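Local coordinates for PA-I Galactophilic Lectin (Enterobacter cloacae, PDB 6YGQ), which probably binds galactose-type sugars with the help of a bound calcium ion, as the PA-IL-like N-terminal domain of the lectin EclA, at residues A[52-57]-A[132-137]; A[24-29]-A[38-43]. All coordinates share one frame; numbering follows the deposited sequence.

Interaction 1: residues A[52-57]-A[132-137]; sequences ILASGW and FSVEVY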
loop_
_atom_site.group_PDB
_atom_site.type_symbol
_atom_site.label_atom_id
_atom_site.label_comp_id
_atom_site.label_asym_id
_atom_site.label_seq_id
_atom_site.Cartn_x
_atom_site.Cartn_y
_atom_site.Cartn_z
ATOM N N ILE A 52 -7.870 5.395 -5.108
ATOM C CA ILE A 52 -7.522 5.663 -3.718
ATOM C C ILE A 52 -6.211 4.950 -3.417
ATOM O O ILE A 52 -6.051 3.770 -3.752
ATOM C CB ILE A 52 -8.633 5.207 -2.753
ATOM C CG1 ILE A 52 -9.982 5.803 -3.164
ATOM C CG2 ILE A 52 -8.288 5.613 -1.326
ATOM C CD1 ILE A 52 -11.178 5.033 -2.632
ATOM N N LEU A 53 -5.276 5.668 -2.793
ATOM C CA LEU A 53 -3.968 5.138 -2.430
ATOM C C LEU A 53 -3.686 5.445 -0.968
ATOM O O LEU A 53 -3.993 6.541 -0.493
ATOM C CB LEU A 53 -2.864 5.742 -3.298
ATOM C CG LEU A 53 -3.093 5.695 -4.807
ATOM C CD1 LEU A 53 -2.056 6.549 -5.519
ATOM C CD2 LEU A 53 -3.052 4.259 -5.298
ATOM N N ALA A 54 -3.073 4.494 -0.262
ATOM C CA ALA A 54 -2.893 4.660 1.173
ATOM C C ALA A 54 -1.597 4.024 1.654
ATOM O O ALA A 54 -1.040 3.125 1.021
ATOM C CB ALA A 54 -4.078 4.064 1.947
ATOM N N SER A 55 -1.134 4.514 2.803
ATOM C CA SER A 55 0.053 4.003 3.471
ATOM C C SER A 55 -0.044 4.374 4.943
ATOM O O SER A 55 -0.816 5.256 5.327
ATOM C CB SER A 55 1.335 4.572 2.853
ATOM O OG SER A 55 1.405 5.978 3.036
ATOM N N GLY A 56 0.745 3.692 5.763
ATOM C CA GLY A 56 0.892 4.046 7.160
ATOM C C GLY A 56 0.756 2.844 8.072
ATOM O O GLY A 56 0.385 1.747 7.663
ATOM N N TRP A 57 1.075 3.084 9.343
ATOM C CA TRP A 57 0.994 2.067 10.381
ATOM C C TRP A 57 -0.008 2.501 11.441
ATOM O O TRP A 57 0.065 3.625 11.949
ATOM C CB TRP A 57 2.354 1.825 11.042
ATOM C CG TRP A 57 3.404 1.259 10.132
ATOM C CD1 TRP A 57 4.549 1.879 9.725
ATOM C CD2 TRP A 57 3.416 -0.042 9.531
ATOM N NE1 TRP A 57 5.273 1.048 8.904
ATOM C CE2 TRP A 57 4.599 -0.138 8.768
ATOM C CE3 TRP A 57 2.542 -1.134 9.561
ATOM C CZ2 TRP A 57 4.929 -1.281 8.041
ATOM C CZ3 TRP A 57 2.870 -2.265 8.838
ATOM C CH2 TRP A 57 4.052 -2.330 8.087
ATOM N N PHE A 132 -3.568 6.519 8.859
ATOM C CA PHE A 132 -3.199 6.262 7.478
ATOM C C PHE A 132 -3.217 7.578 6.708
ATOM O O PHE A 132 -4.064 8.443 6.954
ATOM C CB PHE A 132 -4.149 5.264 6.809
ATOM C CG PHE A 132 -4.114 3.877 7.406
ATOM C CD1 PHE A 132 -2.943 3.346 7.922
ATOM C CD2 PHE A 132 -5.264 3.100 7.442
ATOM C CE1 PHE A 132 -2.921 2.072 8.466
ATOM C CE2 PHE A 132 -5.247 1.826 7.983
ATOM C CZ PHE A 132 -4.076 1.312 8.495
ATOM N N SER A 133 -2.261 7.729 5.796
ATOM C CA SER A 133 -2.275 8.801 4.811
ATOM C C SER A 133 -2.925 8.273 3.539
ATOM O O SER A 133 -2.508 7.238 3.010
ATOM C CB SER A 133 -0.857 9.287 4.516
ATOM O OG SER A 133 -0.291 9.909 5.652
ATOM N N VAL A 134 -3.943 8.979 3.050
ATOM C CA VAL A 134 -4.741 8.520 1.920
ATOM C C VAL A 134 -4.849 9.631 0.885
ATOM O O VAL A 134 -5.086 10.794 1.229
ATOM C CB VAL A 134 -6.149 8.068 2.364
ATOM C CG1 VAL A 134 -6.891 7.437 1.196
ATOM C CG2 VAL A 134 -6.065 7.105 3.540
ATOM N N GLU A 135 -4.679 9.264 -0.385
ATOM C CA GLU A 135 -4.874 10.159 -1.515
ATOM C C GLU A 135 -6.006 9.629 -2.388
ATOM O O GLU A 135 -6.182 8.415 -2.525
ATOM C CB GLU A 135 -3.591 10.291 -2.352
ATOM C CG GLU A 135 -2.360 10.731 -1.570
ATOM C CD GLU A 135 -1.055 10.339 -2.251
ATOM O OE1 GLU A 135 -1.079 9.996 -3.454
ATOM O OE2 GLU A 135 -0.001 10.377 -1.581
ATOM N N VAL A 136 -6.774 10.545 -2.979
ATOM C CA VAL A 136 -7.879 10.197 -3.867
ATOM C C VAL A 136 -7.718 10.970 -5.169
ATOM O O VAL A 136 -7.546 12.195 -5.151
ATOM C CB VAL A 136 -9.250 10.501 -3.233
ATOM C CG1 VAL A 136 -10.377 10.025 -4.146
ATOM C CG2 VAL A 136 -9.359 9.856 -1.863
ATOM N N TYR A 137 -7.793 10.258 -6.292
ATOM C CA TYR A 137 -7.605 10.832 -7.617
ATOM C C TYR A 137 -8.834 10.581 -8.479
ATOM O O TYR A 137 -9.468 9.527 -8.382
ATOM C CB TYR A 137 -6.371 10.232 -8.308
ATOM C CG TYR A 137 -5.078 10.502 -7.583
ATOM C CD1 TYR A 137 -4.628 9.652 -6.580
ATOM C CD2 TYR A 137 -4.306 11.610 -7.897
ATOM C CE1 TYR A 137 -3.447 9.903 -5.913
ATOM C CE2 TYR A 137 -3.127 11.867 -7.237
ATOM C CZ TYR A 137 -2.700 11.011 -6.248
ATOM O OH TYR A 137 -1.522 11.273 -5.591
HETATM O O HOH W 1 -0.374 7.157 0.827
HETATM O O HOH W 2 1.694 7.460 5.761
#
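Ser133 O is gripped by two donors: Ser55 N reaches it across the strands at 3.1 Å, and a water gives it a second hydrogen bond. The same water also bonds Ser55 OG. A second water bonds both Ser55 OG and Ser133 OG and so bridges the two hydroxyls. Ser55 OG lies between its backbone N and carbonyl carbon (chi1 64°), where both waters can meet it. Ser133 N returns a bond to Ser55 O, completing one antiparallel hydrogen-bonded pair. Leu53 and Glu135 form the next, with Glu135 N to Leu53 O at 2.8 Å and Leu53 N to Glu135 O nearly straight at 165°. Beside this pair Leu53 CD1 packs 3.7 Å from Tyr137 CE1, the side chains crossing at about a right angle. Tyr137 OH gives a short 2.5 Å bond to Glu135 OE1, which it meets from above the carboxylate plane. On the other face of the sheet Ile52 CG2 presses on Val134 CG1 at 3.4 Å, a tight fit, and Ala54 CB meets Val134 CG2. Beyond the Ser55-Ser133 pair, Phe132 CE1 lies 3.4 Å from Gly56 O. The strands are antiparallel neighbours in one sheet of the beta-sandwich: Ile52, Ala54, Val134 and Val136 face the core, where Leu88 of the second sheet touches Ala54, Phe132 and Val134, and Leu53, Ser55, Ser133 and Glu135 the other side. Gln71 OE1 and Asn101 ND2 of the second subunit hydrogen-bond Gly56 N and Ala54 O, and its Tyr104 packs on Leu53 and Tyr137. Strand 129-139 continues the sheet to strand 24-31, and strand 49-59 to strand 102-107.

Interaction 2: residues A[24-29]-A[38-43]; sequences LIWSGK and TNTGVA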
loop_
_atom_site.group_PDB
_atom_site.type_symbol
_atom_site.label_atom_id
_atom_site.label_comp_id
_atom_site.label_asym_id
_atom_site.label_seq_id
_atom_site.Cartn_x
_atom_site.Cartn_y
_atom_site.Cartn_z
ATOM N N LEU A 24 -5.339 14.914 -8.598
ATOM C CA LEU A 24 -5.589 14.729 -7.175
ATOM C C LEU A 24 -6.836 15.504 -6.771
ATOM O O LEU A 24 -6.987 16.679 -7.118
ATOM C CB LEU A 24 -4.378 15.200 -6.368
ATOM C CG LEU A 24 -4.463 15.113 -4.843
ATOM C CD1 LEU A 24 -4.465 13.661 -4.390
ATOM C CD2 LEU A 24 -3.316 15.882 -4.191
ATOM N N ILE A 25 -7.742 14.846 -6.054
ATOM C CA ILE A 25 -8.939 15.517 -5.566
ATOM C C ILE A 25 -9.034 15.542 -4.047
ATOM O O ILE A 25 -9.833 16.324 -3.508
ATOM C CB ILE A 25 -10.216 14.892 -6.166
ATOM C CG1 ILE A 25 -10.298 13.398 -5.852
ATOM C CG2 ILE A 25 -10.258 15.115 -7.672
ATOM C CD1 ILE A 25 -11.530 12.730 -6.435
ATOM N N TRP A 26 -8.256 14.738 -3.327
ATOM C CA TRP A 26 -8.264 14.802 -1.873
ATOM C C TRP A 26 -7.034 14.099 -1.327
ATOM O O TRP A 26 -6.640 13.042 -1.828
ATOM C CB TRP A 26 -9.526 14.162 -1.282
ATOM C CG TRP A 26 -9.670 14.378 0.202
ATOM C CD1 TRP A 26 -10.219 15.463 0.820
ATOM C CD2 TRP A 26 -9.260 13.485 1.250
ATOM N NE1 TRP A 26 -10.179 15.304 2.184
ATOM C CE2 TRP A 26 -9.595 14.099 2.475
ATOM C CE3 TRP A 26 -8.643 12.231 1.272
ATOM C CZ2 TRP A 26 -9.335 13.500 3.707
ATOM C CZ3 TRP A 26 -8.384 11.638 2.499
ATOM C CH2 TRP A 26 -8.731 12.272 3.698
ATOM N N SER A 27 -6.449 14.685 -0.286
ATOM C CA SER A 27 -5.321 14.077 0.408
ATOM C C SER A 27 -5.418 14.433 1.881
ATOM O O SER A 27 -5.413 15.617 2.233
ATOM C CB SER A 27 -3.992 14.553 -0.170
ATOM O OG SER A 27 -2.915 13.947 0.520
ATOM N N GLY A 28 -5.495 13.420 2.730
ATOM C CA GLY A 28 -5.625 13.639 4.149
ATOM C C GLY A 28 -5.301 12.391 4.930
ATOM O O GLY A 28 -4.617 11.490 4.440
ATOM N N LYS A 29 -5.823 12.339 6.156
ATOM C CA LYS A 29 -5.503 11.290 7.109
ATOM C C LYS A 29 -6.759 10.549 7.549
ATOM O O LYS A 29 -7.866 11.094 7.529
ATOM C CB LYS A 29 -4.807 11.864 8.355
ATOM C CG LYS A 29 -3.631 12.784 8.063
ATOM C CD LYS A 29 -2.490 12.027 7.397
ATOM C CE LYS A 29 -1.142 12.679 7.671
ATOM N NZ LYS A 29 -1.135 14.121 7.309
ATOM N N THR A 38 -12.966 9.485 8.401
ATOM C CA THR A 38 -12.728 10.819 7.873
ATOM C C THR A 38 -13.736 11.095 6.766
ATOM O O THR A 38 -13.820 10.334 5.796
ATOM C CB THR A 38 -11.304 10.953 7.336
ATOM O OG1 THR A 38 -10.369 10.709 8.393
ATOM C CG2 THR A 38 -11.076 12.347 6.761
ATOM N N ASN A 39 -14.505 12.169 6.919
ATOM C CA ASN A 39 -15.382 12.642 5.857
ATOM C C ASN A 39 -14.534 13.459 4.889
ATOM O O ASN A 39 -14.132 14.584 5.209
ATOM C CB ASN A 39 -16.532 13.465 6.434
ATOM C CG ASN A 39 -17.439 14.042 5.359
ATOM O OD1 ASN A 39 -17.211 13.851 4.164
ATOM N ND2 ASN A 39 -18.473 14.757 5.782
ATOM N N THR A 40 -14.236 12.885 3.720
ATOM C CA THR A 40 -13.393 13.574 2.753
ATOM C C THR A 40 -14.091 14.771 2.119
ATOM O O THR A 40 -13.415 15.638 1.556
ATOM C CB THR A 40 -12.952 12.626 1.631
ATOM O OG1 THR A 40 -14.074 12.336 0.782
ATOM C CG2 THR A 40 -12.380 11.331 2.193
ATOM N N GLY A 41 -15.419 14.829 2.179
ATOM C CA GLY A 41 -16.153 15.876 1.507
ATOM C C GLY A 41 -16.209 15.750 0.004
ATOM O O GLY A 41 -16.769 16.634 -0.656
ATOM N N VAL A 42 -15.647 14.684 -0.559
ATOM C CA VAL A 42 -15.680 14.455 -2.000
ATOM C C VAL A 42 -17.059 13.909 -2.351
ATOM O O VAL A 42 -17.421 12.800 -1.949
ATOM C CB VAL A 42 -14.570 13.492 -2.439
ATOM C CG1 VAL A 42 -14.712 13.145 -3.918
ATOM C CG2 VAL A 42 -13.201 14.097 -2.149
ATOM N N ALA A 43 -17.836 14.693 -3.094
ATOM C CA ALA A 43 -19.172 14.293 -3.523
ATOM C C ALA A 43 -19.044 13.498 -4.816
ATOM O O ALA A 43 -18.711 14.058 -5.866
ATOM C CB ALA A 43 -20.065 15.515 -3.711
#
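Two strands from different beta-sheets face each other here, 24-29 from the sheet that includes strand 129-139 and 38-43 from the one that includes strand 112-118. They run antiparallel, their axes 8.1 Å apart at closest, too far for ladder pairing, and side chains fill the gap. Trp26 contributes the largest share. Its CG stands anti to the backbone N (chi1 -172°), which lays the indole flat over strand 38-43. Thr40 CB sits 3.7 Å from the centroid of the five-membered ring and only 7° off its normal, a CH-pi contact over the face, while Thr40 CG2 spreads beneath the six-membered ring. On the opposite face Gly28 N lies 3.4 Å above the plane, offset toward the rim, and the indole is thus held between its own strand and the one across. Thr38 CG2 reaches CZ2 at the far end of the indole at 3.7 Å; at the near end Val42 CG2 meets Trp26 CB. Val42 also offers CG1 to Ile25 CD1, 4.1 Å away. Such facing of two antiparallel sheets is the beta-sandwich expected of PA-IL-like lectins, and here a classic bulge sets Ile25 and Trp26 together opposite Val136, so both neighbours turn toward strand 38-43. A direct polar link closes the Lys29 end: Thr38 OG1 donates 2.7 Å to Lys29 O, in the carbonyl plane and on a lone pair. Around Gly41, whose phi is positive, the backbone makes an Asx turn (Gly41 N to Asn39 OD1) and an ST turn (Val42 N to Thr40 OG1, 3.1 Å); Thr40 OG1 is also hydrogen-bonded to Leu114 O.

In the fold
Interaction 1 builds one sheet, and interaction 2 faces that sheet's edge region with the other; their centres lie about 10 Å apart. They meet at Val136, whose N is 2.8 Å from Trp26 O and whose O is 2.8 Å from Ile25 N, both probable hydrogen bonds, and Tyr137 CD2 packs on Leu24 CA at 3.4 Å. Segment 132-137 thus lies between 52-57 and 24-29 in a single sheet. Along the chain, interaction 2 closes before interaction 1 opens. Neither holds a calcium ligand: Asn60, Asp120, Gln124, Asp127 and Asn128 bind the ion, and the side chain of Phe132 in interaction 1 is about 12 Å from it.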